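Local coordinates for Lmo0181 protein (Listeria monocytogenes serovar 1/2a, PDB 5F7V) that binds the cyclic glucan cycloalternan, probably as a membrane-anchored lipoprotein that delivers it to an ABC transporter, at residues Lys34-Glu37 and Lys38-Asp42; Lys359-Asn362 and Lys363-Tyr367; Asn388-Asp391 and Asn392-Thr396. All blocks are in the same frame, centred on the assembly; numbering follows the deposited sequence.

Contact 1: Lys34-Glu37 and Lys38-Asp42; sequences KEFE and KQNPD
The carboxamide of Asn40, one helical turn after Phe36, is stacked over one face of its ring, with the two planes only 23° apart. ND2 of Asn40 reaches 3.3 Å from CE1 of Phe36, and CB of Asn40 adds a CH-pi contact over the same face, its carbon offset toward the rim of the ring. The phenylalanine meets it there because CG of Phe36 stands anti to the backbone N (chi1 173°), which swings the ring along the helix toward its C-terminal end. The amide is also held by a bond: ND2 of Asn40 donates to O of Phe36 at 2.9 Å, with an N-H...O angle of 165° and the oxygen lying in the amide plane. The same oxygen takes only a weak bond from N of Asn40, the first residue to leave helical geometry, so the side-chain bond is the straighter of the two. Asparagine suits this place, being short enough to fold back on the last turn while offering an N-H to it. Beneath the amide, Phe36 is buried, meeting Phe300 and Phe303 edge-to-face, whereas Glu37 sends OE2 to the backbone N of Val45. This is a helix C-terminus at which an asparagine side chain folds back to donate to a carbonyl of the last turn, where helix 27-39 leads into strand 43-49 of the periplasmic-binding-protein fold.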
loop_
_atom_site.group_PDB
_atom_site.type_symbol
_atom_site.label_atom_id
_atom_site.label_comp_id
_atom_site.label_asym_id
_atom_site.label_seq_id
_atom_site.Cartn_x
_atom_site.Cartn_y
_atom_site.Cartn_z
ATOM N N LYS A 34 8.342 -5.620 22.729
ATOM C CA LYS A 34 8.665 -5.473 24.137
ATOM C C LYS A 34 7.401 -5.409 24.998
ATOM O O LYS A 34 7.336 -6.002 26.068
ATOM C CB LYS A 34 9.510 -4.217 24.354
ATOM C CG LYS A 34 9.810 -3.813 25.801
ATOM C CD LYS A 34 10.527 -2.483 25.975
ATOM C CE LYS A 34 9.684 -1.275 25.556
ATOM N NZ LYS A 34 10.466 -0.045 25.724
ATOM N N GLU A 35 6.432 -4.619 24.561
ATOM C CA GLU A 35 5.182 -4.473 25.312
ATOM C C GLU A 35 4.372 -5.790 25.319
ATOM O O GLU A 35 3.841 -6.206 26.351
ATOM C CB GLU A 35 4.362 -3.311 24.751
ATOM C CG GLU A 35 5.037 -1.974 25.017
ATOM C CD GLU A 35 5.082 -1.580 26.469
ATOM O OE1 GLU A 35 4.136 -1.921 27.201
ATOM O OE2 GLU A 35 6.027 -0.872 26.911
ATOM N N PHE A 36 4.362 -6.474 24.191
ATOM C CA PHE A 36 3.702 -7.767 24.098
ATOM C C PHE A 36 4.324 -8.771 25.069
ATOM O O PHE A 36 3.613 -9.481 25.761
ATOM C CB PHE A 36 3.742 -8.330 22.669
ATOM C CG PHE A 36 3.218 -9.728 22.580
ATOM C CD1 PHE A 36 1.867 -9.968 22.594
ATOM C CD2 PHE A 36 4.081 -10.824 22.483
ATOM C CE1 PHE A 36 1.334 -11.257 22.539
ATOM C CE2 PHE A 36 3.554 -12.106 22.422
ATOM C CZ PHE A 36 2.197 -12.323 22.434
ATOM N N GLU A 37 5.644 -8.800 25.091
ATOM C CA GLU A 37 6.382 -9.726 25.952
ATOM C C GLU A 37 6.181 -9.390 27.420
ATOM O O GLU A 37 6.115 -10.303 28.248
ATOM C CB GLU A 37 7.839 -9.759 25.565
ATOM C CG GLU A 37 8.037 -10.439 24.201
ATOM C CD GLU A 37 9.499 -10.522 23.788
ATOM O OE1 GLU A 37 10.397 -9.887 24.393
ATOM O OE2 GLU A 37 9.792 -11.280 22.852
ATOM N N LYS A 38 6.067 -8.104 27.742
ATOM C CA LYS A 38 5.785 -7.717 29.110
ATOM C C LYS A 38 4.425 -8.237 29.591
ATOM O O LYS A 38 4.303 -8.778 30.712
ATOM C CB LYS A 38 5.769 -6.192 29.235
ATOM C CG LYS A 38 5.298 -5.625 30.567
ATOM C CD LYS A 38 6.165 -6.047 31.721
ATOM C CE LYS A 38 5.581 -5.592 33.050
ATOM N NZ LYS A 38 6.527 -5.930 34.128
ATOM N N GLN A 39 3.440 -8.065 28.721
ATOM C CA GLN A 39 2.059 -8.480 28.989
ATOM C C GLN A 39 1.837 -9.977 28.805
ATOM O O GLN A 39 0.813 -10.480 29.247
ATOM C CB GLN A 39 1.097 -7.673 28.119
ATOM C CG GLN A 39 1.161 -6.168 28.412
ATOM C CD GLN A 39 0.190 -5.322 27.581
ATOM O OE1 GLN A 39 -0.591 -5.858 26.811
ATOM N NE2 GLN A 39 0.213 -4.012 27.745
ATOM N N ASN A 40 2.767 -10.679 28.164
ATOM C CA ASN A 40 2.617 -12.116 27.922
ATOM C C ASN A 40 3.942 -12.803 28.266
ATOM O O ASN A 40 4.697 -13.197 27.372
ATOM C CB ASN A 40 2.206 -12.437 26.475
ATOM C CG ASN A 40 0.890 -11.816 26.097
ATOM O OD1 ASN A 40 -0.153 -12.471 26.211
ATOM N ND2 ASN A 40 0.891 -10.564 25.732
ATOM N N PRO A 41 4.232 -12.941 29.569
ATOM C CA PRO A 41 5.606 -13.352 29.956
ATOM C C PRO A 41 6.035 -14.750 29.486
ATOM O O PRO A 41 7.220 -15.084 29.541
ATOM C CB PRO A 41 5.607 -13.265 31.501
ATOM C CG PRO A 41 4.180 -13.187 31.875
ATOM C CD PRO A 41 3.389 -12.615 30.730
ATOM N N ASP A 42 5.085 -15.562 29.032
ATOM C CA ASP A 42 5.400 -16.909 28.600
ATOM C C ASP A 42 5.688 -16.981 27.103
ATOM O O ASP A 42 5.965 -18.075 26.606
ATOM C CB ASP A 42 4.244 -17.868 28.922
ATOM C CG ASP A 42 4.132 -18.237 30.369
ATOM O OD1 ASP A 42 5.072 -18.055 31.169
ATOM O OD2 ASP A 42 3.051 -18.786 30.689
#

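Contact 2: Lys359-Asn362 and Lys363-Tyr367; sequences KDWN and KISDY
Asp360, at the N-cap position, and the first turns of helix 361-376 that follow it make local contacts three and four residues apart, at a helix N-terminus in a solute-binding protein of the periplasmic-binding-protein fold. The turn is partly buried, and the side chain of Trp361 lies about 8 Å from a glucose unit of the bound glycan. The side chain of Asp360 makes no capping bond; its carbonyl O accepts the N-H of Ile364 at 2.9 Å, almost straight at 175°, the first backbone bond of the helix. Its carboxylate runs beside the Lys363 chain, pointing the same way, and the charges are bridged rather than paired: one water donates to OD1 of Asp360 (2.8 Å) and accepts from NZ of Lys363 (2.9 Å). An acidic residue here, at the start of a helix, would also be favoured by the helix dipole.

On the inner side, Trp361 is buried and its indole NE1 is bonded to Asn180, which limits the rotation of the ring, while Asn362 sends ND2 to Thr78. In one of two conformers, CD1 of Ile364 packs against CE3 of Trp361, the side chains crossing at about a right angle. Ser365 is small enough to lie over a face of the Trp361 indole. With OG beside its own backbone N (chi1 -68°), the hydroxyl lies 3.4 Å above the indole plane, offset toward the rim, and donates to O of Trp361 at 2.8 Å, coming from above the carbonyl plane, opposite to the face that Ser365 N uses.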
loop_
_atom_site.group_PDB
_atom_site.type_symbol
_atom_site.label_atom_id
_atom_site.label_comp_id
_atom_site.label_asym_id
_atom_site.label_seq_id
_atom_site.Cartn_x
_atom_site.Cartn_y
_atom_site.Cartn_z
ATOM N N LYS A 359 -6.693 -14.579 -6.643
ATOM C CA LYS A 359 -5.545 -15.386 -6.232
ATOM C C LYS A 359 -4.277 -15.149 -7.049
ATOM O O LYS A 359 -3.206 -15.393 -6.511
ATOM C CB LYS A 359 -5.893 -16.871 -6.212
ATOM C CG LYS A 359 -6.058 -17.506 -7.573
ATOM C CD LYS A 359 -6.130 -19.022 -7.443
ATOM C CE LYS A 359 -6.248 -19.623 -8.833
ATOM N NZ LYS A 359 -6.590 -21.055 -8.713
ATOM N N ASP A 360 -4.390 -14.650 -8.279
ATOM C CA ASP A 360 -3.241 -14.496 -9.161
ATOM C C ASP A 360 -2.772 -13.050 -9.209
ATOM O O ASP A 360 -2.056 -12.721 -10.130
ATOM C CB ASP A 360 -3.592 -14.971 -10.571
ATOM C CG ASP A 360 -3.916 -16.441 -10.640
ATOM O OD1 ASP A 360 -3.091 -17.231 -10.122
ATOM O OD2 ASP A 360 -4.998 -16.773 -11.202
ATOM N N TRP A 361 -3.102 -12.218 -8.230
ATOM C CA TRP A 361 -2.789 -10.800 -8.331
ATOM C C TRP A 361 -1.317 -10.509 -8.542
ATOM O O TRP A 361 -0.970 -9.733 -9.437
ATOM C CB TRP A 361 -3.243 -10.066 -7.075
ATOM C CG TRP A 361 -3.018 -8.580 -7.153
ATOM C CD1 TRP A 361 -2.132 -7.837 -6.449
ATOM C CD2 TRP A 361 -3.709 -7.676 -8.004
ATOM N NE1 TRP A 361 -2.249 -6.523 -6.802
ATOM C CE2 TRP A 361 -3.226 -6.374 -7.749
ATOM C CE3 TRP A 361 -4.702 -7.820 -8.970
ATOM C CZ2 TRP A 361 -3.702 -5.251 -8.405
ATOM C CZ3 TRP A 361 -5.157 -6.705 -9.648
ATOM C CH2 TRP A 361 -4.672 -5.411 -9.343
ATOM N N ASN A 362 -0.435 -11.093 -7.739
ATOM C CA ASN A 362 0.977 -10.774 -7.884
ATOM C C ASN A 362 1.542 -11.242 -9.228
ATOM O O ASN A 362 2.350 -10.519 -9.834
ATOM C CB ASN A 362 1.769 -11.257 -6.664
ATOM C CG ASN A 362 1.496 -10.440 -5.386
ATOM O OD1 ASN A 362 1.041 -9.282 -5.398
ATOM N ND2 ASN A 362 1.775 -11.066 -4.234
ATOM N N LYS A 363 1.075 -12.378 -9.722
ATOM C CA LYS A 363 1.512 -12.911 -10.998
ATOM C C LYS A 363 1.048 -12.021 -12.155
ATOM O O LYS A 363 1.837 -11.654 -13.047
ATOM C CB LYS A 363 0.954 -14.323 -11.133
ATOM C CG LYS A 363 1.460 -14.959 -12.385
ATOM C CD LYS A 363 0.621 -16.110 -12.876
ATOM C CE LYS A 363 0.351 -17.153 -11.834
ATOM N NZ LYS A 363 0.592 -18.446 -12.531
ATOM N N ILE A 364 -0.228 -11.644 -12.160
ATOM C CA ILE A 364 -0.721 -10.766 -13.216
ATOM C C ILE A 364 -0.065 -9.390 -13.093
ATOM O O ILE A 364 0.215 -8.768 -14.114
ATOM C CB ILE A 364 -2.255 -10.702 -13.377
ATOM C CG1 ILE A 364 -2.974 -9.987 -12.230
ATOM C CG2 ILE A 364 -2.792 -12.097 -13.627
ATOM C CD1 ILE A 364 -4.465 -9.815 -12.445
ATOM N N SER A 365 0.214 -8.942 -11.871
ATOM C CA SER A 365 0.898 -7.671 -11.691
ATOM C C SER A 365 2.300 -7.676 -12.259
ATOM O O SER A 365 2.700 -6.723 -12.923
ATOM C CB SER A 365 0.906 -7.316 -10.194
ATOM O OG SER A 365 -0.429 -7.037 -9.745
ATOM N N ASP A 366 3.019 -8.763 -12.051
ATOM C CA ASP A 366 4.356 -8.832 -12.603
ATOM C C ASP A 366 4.330 -8.681 -14.125
ATOM O O ASP A 366 5.170 -7.967 -14.707
ATOM C CB ASP A 366 5.039 -10.140 -12.220
ATOM C CG ASP A 366 5.418 -10.217 -10.756
ATOM O OD1 ASP A 366 5.480 -9.237 -10.005
ATOM O OD2 ASP A 366 5.663 -11.361 -10.340
ATOM N N TYR A 367 3.406 -9.390 -14.770
ATOM C CA TYR A 367 3.341 -9.306 -16.246
ATOM C C TYR A 367 2.987 -7.900 -16.716
ATOM O O TYR A 367 3.649 -7.309 -17.551
ATOM C CB TYR A 367 2.330 -10.311 -16.802
ATOM C CG TYR A 367 2.237 -10.235 -18.301
ATOM C CD1 TYR A 367 3.117 -10.952 -19.100
ATOM C CD2 TYR A 367 1.347 -9.383 -18.941
ATOM C CE1 TYR A 367 3.050 -10.858 -20.493
ATOM C CE2 TYR A 367 1.286 -9.274 -20.311
ATOM C CZ TYR A 367 2.149 -9.994 -21.088
ATOM O OH TYR A 367 2.101 -9.882 -22.478
HETATM O O HOH W 1 -0.111 -14.399 -7.720
HETATM O O HOH W 2 -2.079 -19.358 -11.677
#

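Contact 3: Asn388-Asp391 and Asn392-Thr396; sequences NSED and NINKT
Asn392 N bonds back to Asn388 O, while its side chain leads elsewhere: CG stands anti to the backbone N, which sends the amide out to the side, where Tyr367 of helix 361-376 lies. A water alone links this amide to the preceding turn, accepting from ND2 of Asn392 at 3.0 Å and making a weak bond to O of Ser389. Ile393 follows, buried, with CG1 3.3 Å from O of Ser389; a branched aliphatic suits this inward place, where it meets Ile364 and Phe399. Asn394 meets Glu390, the one side-chain pair joined across the turn. ND2 of Asn394 reaches OE2 of Glu390 at 3.0 Å, a weak bond at 146°, the amide and carboxylate planes standing 77° apart. The glutamate chain bends at chi2 (-105°), bringing the carboxylate over to the amide, whose ND2 also donates to a water that is weakly bonded to Asp391 OD1. Asp391 itself has its main partner in Lys387, through a salt bridge of OD2. Lys395, exposed, keeps its backbone bond to Asp391 O and lays CG against that same oxygen. Thr396 donates its hydroxyl to Asn392 O, OG1 to O 2.9 Å, from the face of the carbonyl plane opposite to its own N-H, a common habit of helical serines and threonines. The whole belongs to the C-terminal helix 382-397, packed against helix 361-376 through a mixed polar and aliphatic face.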
loop_
_atom_site.group_PDB
_atom_site.type_symbol
_atom_site.label_atom_id
_atom_site.label_comp_id
_atom_site.label_asym_id
_atom_site.label_seq_id
_atom_site.Cartn_x
_atom_site.Cartn_y
_atom_site.Cartn_z
ATOM N N ASN A 388 -1.944 -6.451 -24.341
ATOM C CA ASN A 388 -1.160 -7.599 -23.859
ATOM C C ASN A 388 -1.560 -8.015 -22.454
ATOM O O ASN A 388 -1.622 -9.203 -22.160
ATOM C CB ASN A 388 0.320 -7.249 -23.943
ATOM C CG ASN A 388 0.800 -7.094 -25.368
ATOM O OD1 ASN A 388 0.137 -7.460 -26.341
ATOM N ND2 ASN A 388 1.975 -6.526 -25.500
ATOM N N SER A 389 -1.829 -7.027 -21.611
ATOM C CA SER A 389 -2.282 -7.303 -20.254
ATOM C C SER A 389 -3.658 -7.965 -20.232
ATOM O O SER A 389 -3.873 -8.857 -19.428
ATOM C CB SER A 389 -2.344 -6.019 -19.441
ATOM O OG SER A 389 -1.068 -5.427 -19.282
ATOM N N GLU A 390 -4.572 -7.541 -21.101
ATOM C CA GLU A 390 -5.882 -8.181 -21.223
ATOM C C GLU A 390 -5.713 -9.638 -21.660
ATOM O O GLU A 390 -6.314 -10.546 -21.066
ATOM C CB GLU A 390 -6.763 -7.412 -22.218
ATOM C CG GLU A 390 -8.209 -7.920 -22.309
ATOM C CD GLU A 390 -8.618 -8.734 -23.541
ATOM O OE1 GLU A 390 -7.736 -9.020 -24.394
ATOM O OE2 GLU A 390 -9.824 -9.126 -23.674
ATOM N N ASP A 391 -4.894 -9.889 -22.670
ATOM C CA ASP A 391 -4.634 -11.269 -23.121
ATOM C C ASP A 391 -4.061 -12.147 -22.022
ATOM O O ASP A 391 -4.490 -13.294 -21.845
ATOM C CB ASP A 391 -3.675 -11.247 -24.302
ATOM C CG ASP A 391 -4.255 -10.554 -25.538
ATOM O OD1 ASP A 391 -5.510 -10.511 -25.633
ATOM O OD2 ASP A 391 -3.516 -10.056 -26.424
ATOM N N ASN A 392 -3.109 -11.596 -21.270
ATOM C CA ASN A 392 -2.465 -12.393 -20.233
ATOM C C ASN A 392 -3.432 -12.700 -19.084
ATOM O O ASN A 392 -3.430 -13.804 -18.561
ATOM C CB ASN A 392 -1.253 -11.619 -19.694
ATOM C CG ASN A 392 -0.607 -12.328 -18.535
ATOM O OD1 ASN A 392 0.008 -13.357 -18.766
ATOM N ND2 ASN A 392 -0.817 -11.853 -17.341
ATOM N N ILE A 393 -4.246 -11.723 -18.687
ATOM C CA ILE A 393 -5.268 -11.963 -17.662
ATOM C C ILE A 393 -6.258 -13.014 -18.135
ATOM O O ILE A 393 -6.598 -13.938 -17.389
ATOM C CB ILE A 393 -5.960 -10.660 -17.242
ATOM C CG1 ILE A 393 -4.970 -9.784 -16.488
ATOM C CG2 ILE A 393 -7.199 -10.971 -16.414
ATOM C CD1 ILE A 393 -5.412 -8.374 -16.248
ATOM N N ASN A 394 -6.724 -12.905 -19.368
ATOM C CA ASN A 394 -7.674 -13.898 -19.895
ATOM C C ASN A 394 -7.110 -15.294 -19.850
ATOM O O ASN A 394 -7.802 -16.198 -19.436
ATOM C CB ASN A 394 -8.025 -13.584 -21.333
ATOM C CG ASN A 394 -8.934 -12.389 -21.476
ATOM O OD1 ASN A 394 -9.640 -12.008 -20.568
ATOM N ND2 ASN A 394 -8.972 -11.838 -22.668
ATOM N N LYS A 395 -5.851 -15.452 -20.237
ATOM C CA LYS A 395 -5.228 -16.795 -20.217
ATOM C C LYS A 395 -4.986 -17.275 -18.800
ATOM O O LYS A 395 -5.292 -18.435 -18.473
ATOM C CB LYS A 395 -3.935 -16.772 -21.029
ATOM C CG LYS A 395 -4.179 -16.549 -22.503
ATOM C CD LYS A 395 -5.429 -17.157 -23.148
ATOM C CE LYS A 395 -5.495 -16.897 -24.652
ATOM N NZ LYS A 395 -4.236 -17.303 -25.344
ATOM N N THR A 396 -4.466 -16.417 -17.937
ATOM C CA THR A 396 -4.161 -16.801 -16.568
ATOM C C THR A 396 -5.429 -17.212 -15.813
ATOM O O THR A 396 -5.437 -18.207 -15.062
ATOM C CB THR A 396 -3.455 -15.639 -15.845
ATOM O OG1 THR A 396 -2.207 -15.422 -16.521
ATOM C CG2 THR A 396 -3.212 -15.936 -14.347
HETATM O O HOH W 3 -1.585 -9.018 -17.018
HETATM O O HOH W 4 -7.515 -13.214 -24.858
#

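In the fold
From the N terminus, contact 1 comes first, closing the end of helix 27-39 where the chain turns into strand 43-49. More than three hundred residues later contact 2 opens helix 361-376, and contact 3 follows on the next helix, 382-397. The three lie in series: each is local, between residues three or four apart within one continuous stretch, so none encloses or crosses another. Contact 1 lies far from the others, its centre about 48 Å from that of contact 3, on opposite sides of the chain's centre. Contacts 2 and 3 touch, as Tyr367 packs on Asn388 and Asn392 while Asp360 and Ile364 meet Thr396, pairing the last two helices.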